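Local coordinates for protein hemin degrading factor (Pseudomonas aeruginosa, PDB 4MF9) that binds heme and is described as a heme-trafficking and heme-degrading protein, probably acting in bacterial use of host heme, at residues A81-E86 with C271-T276; E238-L243 with E307-R312; L251-A256 with C280-L285; D286-V291 with H299-G304. All blocks are in the same frame, centred on the assembly; numbering follows the deposited sequence.

Contact 1 is the core contact: it lies near the centre of the chain, where strand 78-84 of one large antiparallel sheet meets strand 271-277 of the other through buried polar side chains. Contact 2 is partly buried at the far edge of that second sheet, nearer the heme, and combines a backbone ladder with a cluster of salt bridges. Contacts 3 and 4 belong to the edge of the first sheet, away from the annotated sites. The hairpin of contact 4 is held by backbone bonds and a lysine-tryptophan CH-pi contact, whereas contact 3, at the surface, is plain helix-on-strand packing without a hydrogen bond; the two touch through W284 and F289.

Contact 1 of 4, residues A81-E86 with C271-T276; sequences ALTRNE and CIQIHT
The flat carboxamide of Q273 meets strand 81-84 at its NE2 edge and, obliquely from above the plane, at OE1. At the edge, NE2 donates to A81 O at 3.1 Å, close to the amide plane, although the donor stands well above the carbonyl plane of A81. From above the carbonyl plane of Q273 comes the hydroxyl of T83, whose OG1 donates to Q273 OE1 at 2.6 Å. The methyl of A81 lies close by, CB 3.6 Å from Q273 OE1. Q273 gets there by an almost straight chain, CG anti to the backbone N (chi1 -178°), so that its head group spans the gap between strands whose axes approach to 7.1 Å. T83 CB also packs against Q273 CB at 3.6 Å. Beside this pair C271 points its sulfur at the same threonine, with SG 3.8 Å from T83 OG1; the cysteine side chain lies about 7 Å from that of the heme-binding residue R118. The two strands belong to different antiparallel sheets and run at 117° to each other; no backbone hydrogen bond joins them, and side chains make the connection between the two HemS/ChuX halves. Histidines extend the polar chain: H153 is hydrogen-bonded to T83 OG1 and H90 to Q273 NE2. With the threonine proton spent on Q273 OE1, the geometry is consistent with H153 ND1 donating to the hydroxyl, while H90 ND1 would accept from the amide, so that this buried network probably fixes both the flip of the carboxamide and the tautomers of its histidine neighbours.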
# COMPACT_ATOMS: atom_id res chain seq x y z
N ALA A 81 8.34 -4.24 -5.95
CA ALA A 81 7.25 -3.27 -5.86
C ALA A 81 7.19 -2.77 -4.43
O ALA A 81 7.28 -3.57 -3.48
CB ALA A 81 5.92 -3.92 -6.27
N LEU A 82 7.04 -1.46 -4.27
CA LEU A 82 7.00 -0.86 -2.94
C LEU A 82 5.75 -0.03 -2.78
O LEU A 82 5.56 0.97 -3.49
CB LEU A 82 8.23 0.02 -2.69
CG LEU A 82 8.67 0.39 -1.26
CD1 LEU A 82 10.10 0.97 -1.30
CD2 LEU A 82 7.75 1.38 -0.57
N THR A 83 4.89 -0.43 -1.85
CA THR A 83 3.68 0.33 -1.55
C THR A 83 3.60 0.51 -0.05
O THR A 83 3.82 -0.44 0.68
CB THR A 83 2.46 -0.44 -2.02
OG1 THR A 83 2.56 -0.65 -3.43
CG2 THR A 83 1.19 0.31 -1.68
N ARG A 84 3.28 1.72 0.40
CA ARG A 84 3.24 1.98 1.83
C ARG A 84 2.17 2.98 2.19
O ARG A 84 1.59 3.64 1.33
CB ARG A 84 4.60 2.51 2.33
CG ARG A 84 4.89 3.92 1.83
CD ARG A 84 6.10 4.54 2.50
NE ARG A 84 5.90 4.70 3.93
CZ ARG A 84 6.89 4.90 4.80
NH1 ARG A 84 8.15 4.96 4.38
NH2 ARG A 84 6.61 5.03 6.09
N ASN A 85 1.90 3.09 3.48
CA ASN A 85 1.18 4.22 4.02
C ASN A 85 2.10 4.79 5.10
O ASN A 85 3.28 4.47 5.12
CB ASN A 85 -0.17 3.78 4.58
CG ASN A 85 -0.07 2.55 5.47
OD1 ASN A 85 0.57 2.59 6.51
ND2 ASN A 85 -0.69 1.45 5.05
N GLU A 86 1.62 5.59 5.99
CA GLU A 86 2.47 6.24 6.95
C GLU A 86 3.16 5.25 7.85
O GLU A 86 4.30 5.41 8.09
CB GLU A 86 1.72 7.28 7.73
CG GLU A 86 2.56 8.07 8.67
CD GLU A 86 3.58 8.95 7.97
OE1 GLU A 86 4.63 9.17 8.52
OE2 GLU A 86 3.32 9.44 6.87
N CYS A 271 -3.54 2.75 -4.01
CA CYS A 271 -2.87 1.52 -4.37
C CYS A 271 -2.93 0.56 -3.20
O CYS A 271 -2.71 0.96 -2.06
CB CYS A 271 -1.41 1.81 -4.76
SG CYS A 271 -0.49 0.39 -5.40
N ILE A 272 -3.25 -0.69 -3.50
CA ILE A 272 -3.18 -1.73 -2.48
C ILE A 272 -2.28 -2.85 -2.99
O ILE A 272 -2.43 -3.29 -4.13
CB ILE A 272 -4.58 -2.28 -2.12
CG1 ILE A 272 -5.46 -1.16 -1.56
CG2 ILE A 272 -4.44 -3.45 -1.15
CD1 ILE A 272 -6.96 -1.48 -1.55
N GLN A 273 -1.35 -3.28 -2.15
CA GLN A 273 -0.39 -4.32 -2.48
C GLN A 273 -0.58 -5.50 -1.52
O GLN A 273 -0.79 -5.31 -0.32
CB GLN A 273 1.03 -3.77 -2.37
CG GLN A 273 2.14 -4.75 -2.74
CD GLN A 273 3.48 -4.04 -3.01
OE1 GLN A 273 3.55 -3.06 -3.76
NE2 GLN A 273 4.53 -4.54 -2.39
N ILE A 274 -0.50 -6.71 -2.05
CA ILE A 274 -0.88 -7.91 -1.30
C ILE A 274 0.23 -8.94 -1.37
O ILE A 274 0.85 -9.14 -2.42
CB ILE A 274 -2.18 -8.53 -1.91
CG1 ILE A 274 -3.27 -7.48 -2.06
CG2 ILE A 274 -2.70 -9.67 -1.05
CD1 ILE A 274 -4.35 -7.83 -3.10
N HIS A 275 0.51 -9.58 -0.24
CA HIS A 275 1.38 -10.74 -0.20
C HIS A 275 0.54 -11.95 0.14
O HIS A 275 -0.22 -11.90 1.10
CB HIS A 275 2.45 -10.59 0.87
CG HIS A 275 3.10 -11.89 1.26
ND1 HIS A 275 4.02 -12.53 0.46
CD2 HIS A 275 2.95 -12.67 2.36
CE1 HIS A 275 4.42 -13.64 1.05
NE2 HIS A 275 3.78 -13.75 2.20
N THR A 276 0.67 -13.02 -0.63
CA THR A 276 0.02 -14.29 -0.31
C THR A 276 1.10 -15.34 -0.04
O THR A 276 2.02 -15.50 -0.84
CB THR A 276 -0.89 -14.77 -1.44
OG1 THR A 276 -1.90 -13.78 -1.70
CG2 THR A 276 -1.57 -16.07 -1.06

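Contact 2 of 4, residues E238-L243 with E307-R312; sequences EWAERL and ELWRVR
E241 OE2 takes three N-H donors from two arginines of strand 307-312. R310 approaches side-on, its NH2 at 2.9 Å and its NE at 3.1 Å from E241 OE2, and R312 NH2 adds a second salt bridge to E241 OE2 at 3.0 Å. Both NH2 groups come from above the carboxylate plane, whereas NE meets the oxygen on its anti side. R310 bends at chi3 (47°) to lie alongside the glutamate. Beyond the strands, R310 NH1 bonds to the carbonyls of A354 and F357, and R312 NH2 has a second carboxylate in E355, which ties the cluster to the end of helix 348-355 and the residues after it. Beneath the charges runs an antiparallel ladder in which E241 and R310 form a hydrogen-bonded pair. This ladder attaches 240-243 as the outermost strand, within this chain, of a large antiparallel sheet that draws strands from both HemS/ChuX halves. On the opposite face of the sheet W309 lies under R242, whose CB sits 4.0 Å from the centroid of the six-membered ring, only 2° off its normal, a CH-pi contact. The indole is pinned at its edge by NE1, which donates to E307 OE1 at 3.0 Å. A240 CB packs 3.8 Å from W309 CE3, and L232 of helix 228-235 touches both. On the face of E241 and R310, L243 CD2 lies over the R310 guanidinium, 3.7 Å from R310 NH2.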
# COMPACT_ATOMS: atom_id res chain seq x y z
N GLU A 238 -20.07 -10.22 17.66
CA GLU A 238 -20.06 -11.37 16.76
C GLU A 238 -19.44 -11.03 15.40
O GLU A 238 -18.97 -11.92 14.68
CB GLU A 238 -21.46 -11.97 16.60
CG GLU A 238 -22.45 -11.15 15.78
CD GLU A 238 -23.13 -10.06 16.58
OE1 GLU A 238 -22.52 -9.53 17.53
OE2 GLU A 238 -24.28 -9.72 16.24
N TRP A 239 -19.43 -9.75 15.05
CA TRP A 239 -18.91 -9.32 13.74
C TRP A 239 -17.53 -8.66 13.84
O TRP A 239 -16.73 -8.71 12.90
CB TRP A 239 -19.88 -8.35 13.04
CG TRP A 239 -21.26 -8.91 12.72
CD1 TRP A 239 -22.46 -8.41 13.15
CD2 TRP A 239 -21.56 -10.06 11.92
NE1 TRP A 239 -23.50 -9.19 12.66
CE2 TRP A 239 -22.97 -10.21 11.91
CE3 TRP A 239 -20.78 -10.98 11.21
CZ2 TRP A 239 -23.62 -11.24 11.21
CZ3 TRP A 239 -21.43 -12.01 10.51
CH2 TRP A 239 -22.83 -12.12 10.52
N ALA A 240 -17.27 -8.02 14.98
CA ALA A 240 -16.02 -7.28 15.15
C ALA A 240 -15.70 -7.05 16.61
O ALA A 240 -16.55 -6.58 17.37
CB ALA A 240 -16.09 -5.96 14.41
N GLU A 241 -14.47 -7.35 16.99
CA GLU A 241 -13.99 -7.17 18.35
C GLU A 241 -12.65 -6.49 18.39
O GLU A 241 -11.81 -6.89 17.71
CB GLU A 241 -13.80 -8.53 19.02
CG GLU A 241 -14.98 -9.46 19.00
CD GLU A 241 -14.67 -10.80 19.67
OE1 GLU A 241 -15.11 -11.01 20.76
OE2 GLU A 241 -14.00 -11.63 19.13
N ARG A 242 -12.49 -5.51 19.22
CA ARG A 242 -11.18 -4.87 19.42
C ARG A 242 -10.17 -5.77 20.13
O ARG A 242 -10.52 -6.46 21.02
CB ARG A 242 -11.31 -3.54 20.11
CG ARG A 242 -10.30 -2.48 19.70
CD ARG A 242 -10.69 -1.19 20.35
NE ARG A 242 -9.79 -0.10 20.15
CZ ARG A 242 -9.01 0.39 21.09
NH1 ARG A 242 -9.01 -0.15 22.26
NH2 ARG A 242 -8.20 1.40 20.85
N LEU A 243 -8.94 -5.71 19.70
CA LEU A 243 -7.85 -6.51 20.25
C LEU A 243 -6.74 -5.64 20.83
O LEU A 243 -6.58 -4.47 20.47
CB LEU A 243 -7.25 -7.41 19.17
CG LEU A 243 -8.21 -8.33 18.43
CD1 LEU A 243 -7.50 -9.01 17.27
CD2 LEU A 243 -8.83 -9.36 19.38
N GLU A 307 -5.79 1.29 16.75
CA GLU A 307 -6.79 0.25 17.02
C GLU A 307 -6.52 -1.00 16.21
O GLU A 307 -6.02 -0.93 15.08
CB GLU A 307 -8.21 0.72 16.67
CG GLU A 307 -8.59 2.08 17.17
CD GLU A 307 -9.89 2.57 16.55
OE1 GLU A 307 -10.80 1.73 16.29
OE2 GLU A 307 -10.00 3.79 16.33
N LEU A 308 -6.87 -2.14 16.79
CA LEU A 308 -6.68 -3.43 16.16
C LEU A 308 -7.97 -4.22 16.33
O LEU A 308 -8.44 -4.43 17.47
CB LEU A 308 -5.52 -4.19 16.83
CG LEU A 308 -5.27 -5.52 16.12
CD1 LEU A 308 -4.91 -5.26 14.63
CD2 LEU A 308 -4.22 -6.34 16.82
N TRP A 309 -8.55 -4.66 15.21
CA TRP A 309 -9.84 -5.35 15.24
C TRP A 309 -9.77 -6.72 14.59
O TRP A 309 -9.13 -6.89 13.54
CB TRP A 309 -10.88 -4.53 14.47
CG TRP A 309 -11.28 -3.29 15.15
CD1 TRP A 309 -10.65 -2.08 15.11
CD2 TRP A 309 -12.44 -3.11 15.97
NE1 TRP A 309 -11.33 -1.16 15.87
CE2 TRP A 309 -12.44 -1.77 16.40
CE3 TRP A 309 -13.48 -3.96 16.38
CZ2 TRP A 309 -13.44 -1.26 17.23
CZ3 TRP A 309 -14.47 -3.45 17.19
CH2 TRP A 309 -14.45 -2.11 17.61
N ARG A 310 -10.43 -7.68 15.21
CA ARG A 310 -10.78 -8.91 14.57
C ARG A 310 -12.15 -8.72 13.88
O ARG A 310 -13.05 -8.32 14.50
CB ARG A 310 -10.85 -10.08 15.55
CG ARG A 310 -11.44 -11.35 15.04
CD ARG A 310 -11.24 -12.57 15.97
NE ARG A 310 -11.56 -12.27 17.36
CZ ARG A 310 -10.78 -12.54 18.39
NH1 ARG A 310 -9.60 -13.13 18.23
NH2 ARG A 310 -11.19 -12.25 19.60
N VAL A 311 -12.25 -9.04 12.62
CA VAL A 311 -13.49 -8.76 11.88
C VAL A 311 -13.96 -10.01 11.17
O VAL A 311 -13.14 -10.75 10.61
CB VAL A 311 -13.27 -7.65 10.83
CG1 VAL A 311 -14.60 -7.28 10.13
CG2 VAL A 311 -12.66 -6.42 11.47
N ARG A 312 -15.27 -10.25 11.17
CA ARG A 312 -15.85 -11.36 10.50
C ARG A 312 -16.96 -10.88 9.54
O ARG A 312 -17.87 -10.21 9.95
CB ARG A 312 -16.36 -12.45 11.45
CG ARG A 312 -15.60 -12.65 12.74
CD ARG A 312 -16.26 -13.69 13.65
NE ARG A 312 -15.45 -13.94 14.80
CZ ARG A 312 -15.53 -13.26 15.91
NH1 ARG A 312 -16.40 -12.30 16.04
NH2 ARG A 312 -14.70 -13.53 16.89
O HOH W 1 -6.98 -2.08 19.55

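Contact 3 of 4, residues L251-A256 with C280-L285; sequences LFEAAA and CNLKWL
L282 makes most of the apolar contact, turning its CD2 branch toward the helix surface made by F252 O, E253 and A256. The exact placement of this branch is doubtful, because the methyl is modelled against A256 CB at a separation too short for two carbons and the leucine has a nearly eclipsed chi2 of 16°. As modelled, the leucine points at the helix backbone, with L282 CD2 3.6 Å from F252 O and 3.8 Å from E253 CA. The carbonyl it meets is already engaged within the helix, since F252 O accepts from A256 N. A256 also faces the loop before the strand, where its CB lies 3.8 Å from C280 O. Polar contact is limited to one approach at the surface: E253 extends its chain beyond CG toward W284, and its OE2 stops 3.7 Å from W284 NE1. The carboxylate oxygen is near the indole plane at the ring edge, with the two planes 63° apart. No hydrogen bond passes between the two segments. F289 lies between them: its ring and that of W284 meet edge-to-face, and it also touches E253 and L282. Farther along, D293 holds the backbone nitrogens of C280 and N281. Helix and strand run nearly antiparallel, at 150°, with axes 9.8 Å apart, the usual spacing for a helix lying on a sheet. Here helix 247-258 of the second HemS/ChuX half packs one side against strand 282-285, the outermost within this chain of a large antiparallel sheet, touching it chiefly through L282, a peripheral helix-on-sheet packing away from the heme site.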
# COMPACT_ATOMS: atom_id res chain seq x y z
N LEU A 251 0.61 -12.52 16.38
CA LEU A 251 -0.03 -13.34 15.35
C LEU A 251 0.94 -13.67 14.21
O LEU A 251 0.96 -14.81 13.72
CB LEU A 251 -1.32 -12.70 14.83
CG LEU A 251 -2.12 -13.57 13.86
CD1 LEU A 251 -3.61 -13.36 14.02
CD2 LEU A 251 -1.71 -13.24 12.42
N PHE A 252 1.71 -12.67 13.77
CA PHE A 252 2.76 -12.91 12.79
C PHE A 252 3.72 -13.97 13.31
O PHE A 252 4.03 -14.94 12.61
CB PHE A 252 3.54 -11.62 12.51
CG PHE A 252 2.94 -10.74 11.43
CD1 PHE A 252 2.97 -11.14 10.10
CD2 PHE A 252 2.39 -9.51 11.74
CE1 PHE A 252 2.42 -10.33 9.10
CE2 PHE A 252 1.85 -8.69 10.75
CZ PHE A 252 1.87 -9.10 9.43
N GLU A 253 4.13 -13.82 14.56
CA GLU A 253 5.08 -14.72 15.20
C GLU A 253 4.53 -16.13 15.26
O GLU A 253 5.17 -17.08 14.92
CB GLU A 253 5.36 -14.20 16.59
CG GLU A 253 6.53 -13.27 16.63
CD GLU A 253 6.62 -12.41 17.85
OE1 GLU A 253 5.68 -12.32 18.61
OE2 GLU A 253 7.66 -11.78 18.03
N ALA A 254 3.25 -16.24 15.59
CA ALA A 254 2.60 -17.54 15.66
C ALA A 254 2.45 -18.15 14.27
O ALA A 254 2.65 -19.34 14.09
CB ALA A 254 1.24 -17.41 16.34
N ALA A 255 2.10 -17.32 13.28
CA ALA A 255 1.99 -17.78 11.90
C ALA A 255 3.35 -18.19 11.35
O ALA A 255 3.47 -19.12 10.54
CB ALA A 255 1.37 -16.68 11.01
N ALA A 256 4.39 -17.49 11.78
CA ALA A 256 5.73 -17.85 11.37
C ALA A 256 6.04 -19.23 11.92
O ALA A 256 6.59 -20.08 11.22
CB ALA A 256 6.72 -16.84 11.88
N CYS A 280 8.25 -16.19 7.32
CA CYS A 280 9.19 -17.07 8.02
C CYS A 280 10.10 -16.30 8.94
O CYS A 280 10.14 -16.56 10.14
CB CYS A 280 10.06 -17.86 7.03
SG CYS A 280 9.14 -18.90 5.87
N ASN A 281 10.78 -15.31 8.41
CA ASN A 281 11.80 -14.65 9.16
C ASN A 281 11.35 -13.35 9.65
O ASN A 281 11.04 -12.53 8.86
CB ASN A 281 13.03 -14.49 8.24
CG ASN A 281 14.28 -14.50 9.00
OD1 ASN A 281 14.70 -13.48 9.51
ND2 ASN A 281 14.87 -15.66 9.12
N LEU A 282 11.33 -13.15 10.96
CA LEU A 282 10.73 -12.01 11.56
C LEU A 282 11.70 -11.33 12.52
O LEU A 282 12.44 -11.98 13.16
CB LEU A 282 9.49 -12.43 12.35
CG LEU A 282 8.18 -12.83 11.66
CD1 LEU A 282 8.34 -13.14 10.22
CD2 LEU A 282 7.45 -13.96 12.38
N LYS A 283 11.64 -10.02 12.61
CA LYS A 283 12.51 -9.31 13.51
C LYS A 283 12.05 -7.95 14.00
O LYS A 283 11.58 -7.14 13.23
CB LYS A 283 13.87 -9.18 12.82
CG LYS A 283 14.83 -8.27 13.51
CD LYS A 283 15.64 -9.00 14.54
CE LYS A 283 16.73 -9.79 13.87
NZ LYS A 283 18.07 -9.21 13.81
N TRP A 284 12.26 -7.69 15.26
CA TRP A 284 12.08 -6.40 15.84
C TRP A 284 13.32 -5.50 15.68
O TRP A 284 14.41 -5.93 15.84
CB TRP A 284 11.81 -6.54 17.31
CG TRP A 284 10.44 -7.00 17.68
CD1 TRP A 284 10.06 -8.26 17.95
CD2 TRP A 284 9.30 -6.20 17.77
NE1 TRP A 284 8.73 -8.29 18.23
CE2 TRP A 284 8.25 -7.02 18.15
CE3 TRP A 284 9.06 -4.85 17.58
CZ2 TRP A 284 6.95 -6.53 18.30
CZ3 TRP A 284 7.78 -4.37 17.75
CH2 TRP A 284 6.75 -5.20 18.11
N LEU A 285 13.14 -4.23 15.41
CA LEU A 285 14.17 -3.25 15.56
C LEU A 285 13.49 -2.06 16.07
O LEU A 285 12.75 -1.45 15.35
CB LEU A 285 14.83 -2.92 14.21
CG LEU A 285 16.28 -2.41 14.09
CD1 LEU A 285 17.13 -2.82 15.23
CD2 LEU A 285 16.80 -3.01 12.81

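Contact 4 of 4, residues D286-V291 with H299-G304; sequences DDWFNV and HLKTTG
K301 lies across W288 in a non-hydrogen-bonded pair of the antiparallel beta hairpin formed by strands 288-293 and 296-301. Its CB starts over the face of the six-membered ring, 3.9 Å from W288 CZ3. The chain then bends at chi2 (32°) and chi3 (108°), which brings CD against the aspartate next to the tryptophan, 3.6 Å from D287 CB. CE comes down over the same indole face, 3.6 Å from the centroid of the W288 five-membered ring, in a CH-pi contact. At the tip, NZ reaches past the ring to a water at 3.0 Å, and that water donates to D287 OD2 at 3.1 Å, bridging two opposite charges that do not touch directly. The backbone of K301 is the centre of an inverse gamma turn, after which the chain enters a short 3-10 segment. T302 closes this end of the hairpin by giving D287 O two bonds, one from its backbone N and one from OG1 at 3.0 Å. Between the two lysine- and histidine-bearing pairs, F289 and L300 exchange backbone bonds, and their side chains turn to the other face, where helix 247-258 covers them. Past this pair, N290 ND2 is held by K283 O of the next strand, which orients the amide for H299: H299 ND1 donates to N290 OD1 at 2.8 Å, in the imidazole plane, with ring and amide planes 64° apart.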
# COMPACT_ATOMS: atom_id res chain seq x y z
N ASP A 286 13.72 -1.75 17.33
CA ASP A 286 13.08 -0.64 17.97
C ASP A 286 11.55 -0.80 17.80
O ASP A 286 11.07 -1.89 17.98
CB ASP A 286 13.65 0.65 17.44
CG ASP A 286 15.01 0.99 18.06
OD1 ASP A 286 15.49 0.19 18.86
OD2 ASP A 286 15.52 2.04 17.71
N ASP A 287 10.85 0.24 17.41
CA ASP A 287 9.38 0.20 17.24
C ASP A 287 8.93 -0.51 15.96
O ASP A 287 7.72 -0.67 15.71
CB ASP A 287 8.79 1.61 17.21
CG ASP A 287 8.93 2.34 18.53
OD1 ASP A 287 9.08 1.67 19.58
OD2 ASP A 287 8.87 3.59 18.51
N TRP A 288 9.91 -0.91 15.14
CA TRP A 288 9.63 -1.58 13.87
C TRP A 288 9.52 -3.07 14.06
O TRP A 288 10.44 -3.73 14.57
CB TRP A 288 10.74 -1.32 12.85
CG TRP A 288 10.82 0.08 12.35
CD1 TRP A 288 11.69 1.04 12.75
CD2 TRP A 288 10.00 0.66 11.33
NE1 TRP A 288 11.46 2.20 12.05
CE2 TRP A 288 10.43 2.00 11.18
CE3 TRP A 288 8.94 0.20 10.55
CZ2 TRP A 288 9.84 2.87 10.26
CZ3 TRP A 288 8.36 1.06 9.64
CH2 TRP A 288 8.81 2.39 9.50
N PHE A 289 8.40 -3.62 13.62
CA PHE A 289 8.26 -5.06 13.50
C PHE A 289 8.40 -5.41 12.03
O PHE A 289 7.76 -4.78 11.18
CB PHE A 289 6.92 -5.53 14.07
CG PHE A 289 6.73 -7.02 13.98
CD1 PHE A 289 7.36 -7.86 14.89
CD2 PHE A 289 5.95 -7.57 12.98
CE1 PHE A 289 7.20 -9.23 14.82
CE2 PHE A 289 5.78 -8.95 12.89
CZ PHE A 289 6.40 -9.78 13.82
N ASN A 290 9.23 -6.40 11.73
CA ASN A 290 9.61 -6.65 10.35
C ASN A 290 9.44 -8.08 9.90
O ASN A 290 9.77 -9.02 10.63
CB ASN A 290 11.07 -6.21 10.12
CG ASN A 290 11.34 -4.80 10.59
OD1 ASN A 290 11.02 -3.83 9.89
ND2 ASN A 290 11.95 -4.67 11.77
N VAL A 291 8.93 -8.25 8.68
CA VAL A 291 9.02 -9.53 7.98
C VAL A 291 10.20 -9.40 7.03
O VAL A 291 10.30 -8.41 6.30
CB VAL A 291 7.73 -9.85 7.19
CG1 VAL A 291 7.90 -11.12 6.37
CG2 VAL A 291 6.57 -9.99 8.15
N HIS A 299 7.60 -3.78 6.78
CA HIS A 299 8.11 -2.95 7.85
C HIS A 299 6.94 -2.22 8.51
O HIS A 299 6.35 -1.31 7.92
CB HIS A 299 9.18 -1.97 7.32
CG HIS A 299 10.28 -2.64 6.55
ND1 HIS A 299 11.15 -3.54 7.13
CD2 HIS A 299 10.64 -2.55 5.25
CE1 HIS A 299 12.01 -3.97 6.22
NE2 HIS A 299 11.72 -3.39 5.06
N LEU A 300 6.61 -2.64 9.73
CA LEU A 300 5.46 -2.13 10.48
C LEU A 300 5.83 -1.31 11.72
O LEU A 300 6.38 -1.83 12.70
CB LEU A 300 4.53 -3.30 10.87
CG LEU A 300 3.37 -3.01 11.82
CD1 LEU A 300 2.40 -2.01 11.21
CD2 LEU A 300 2.64 -4.28 12.25
N LYS A 301 5.47 -0.06 11.73
CA LYS A 301 5.68 0.78 12.83
C LYS A 301 4.56 0.58 13.87
O LYS A 301 3.58 1.26 13.89
CB LYS A 301 5.71 2.22 12.30
CG LYS A 301 6.23 3.30 13.19
CD LYS A 301 7.30 2.84 14.13
CE LYS A 301 8.64 3.38 13.72
NZ LYS A 301 8.53 4.83 13.69
N THR A 302 4.77 -0.40 14.73
CA THR A 302 3.78 -0.80 15.74
C THR A 302 3.20 0.34 16.57
O THR A 302 2.04 0.28 16.98
CB THR A 302 4.34 -1.88 16.68
OG1 THR A 302 5.43 -1.35 17.45
CG2 THR A 302 4.80 -3.06 15.87
N THR A 303 4.00 1.39 16.78
CA THR A 303 3.57 2.53 17.59
C THR A 303 2.53 3.40 16.89
O THR A 303 1.89 4.23 17.53
CB THR A 303 4.77 3.40 17.97
OG1 THR A 303 5.70 3.41 16.88
CG2 THR A 303 5.46 2.83 19.20
N GLY A 304 2.38 3.21 15.59
CA GLY A 304 1.44 4.00 14.82
C GLY A 304 0.05 3.40 14.86
O GLY A 304 -0.93 4.05 14.45
O HOH W 2 9.46 5.74 16.34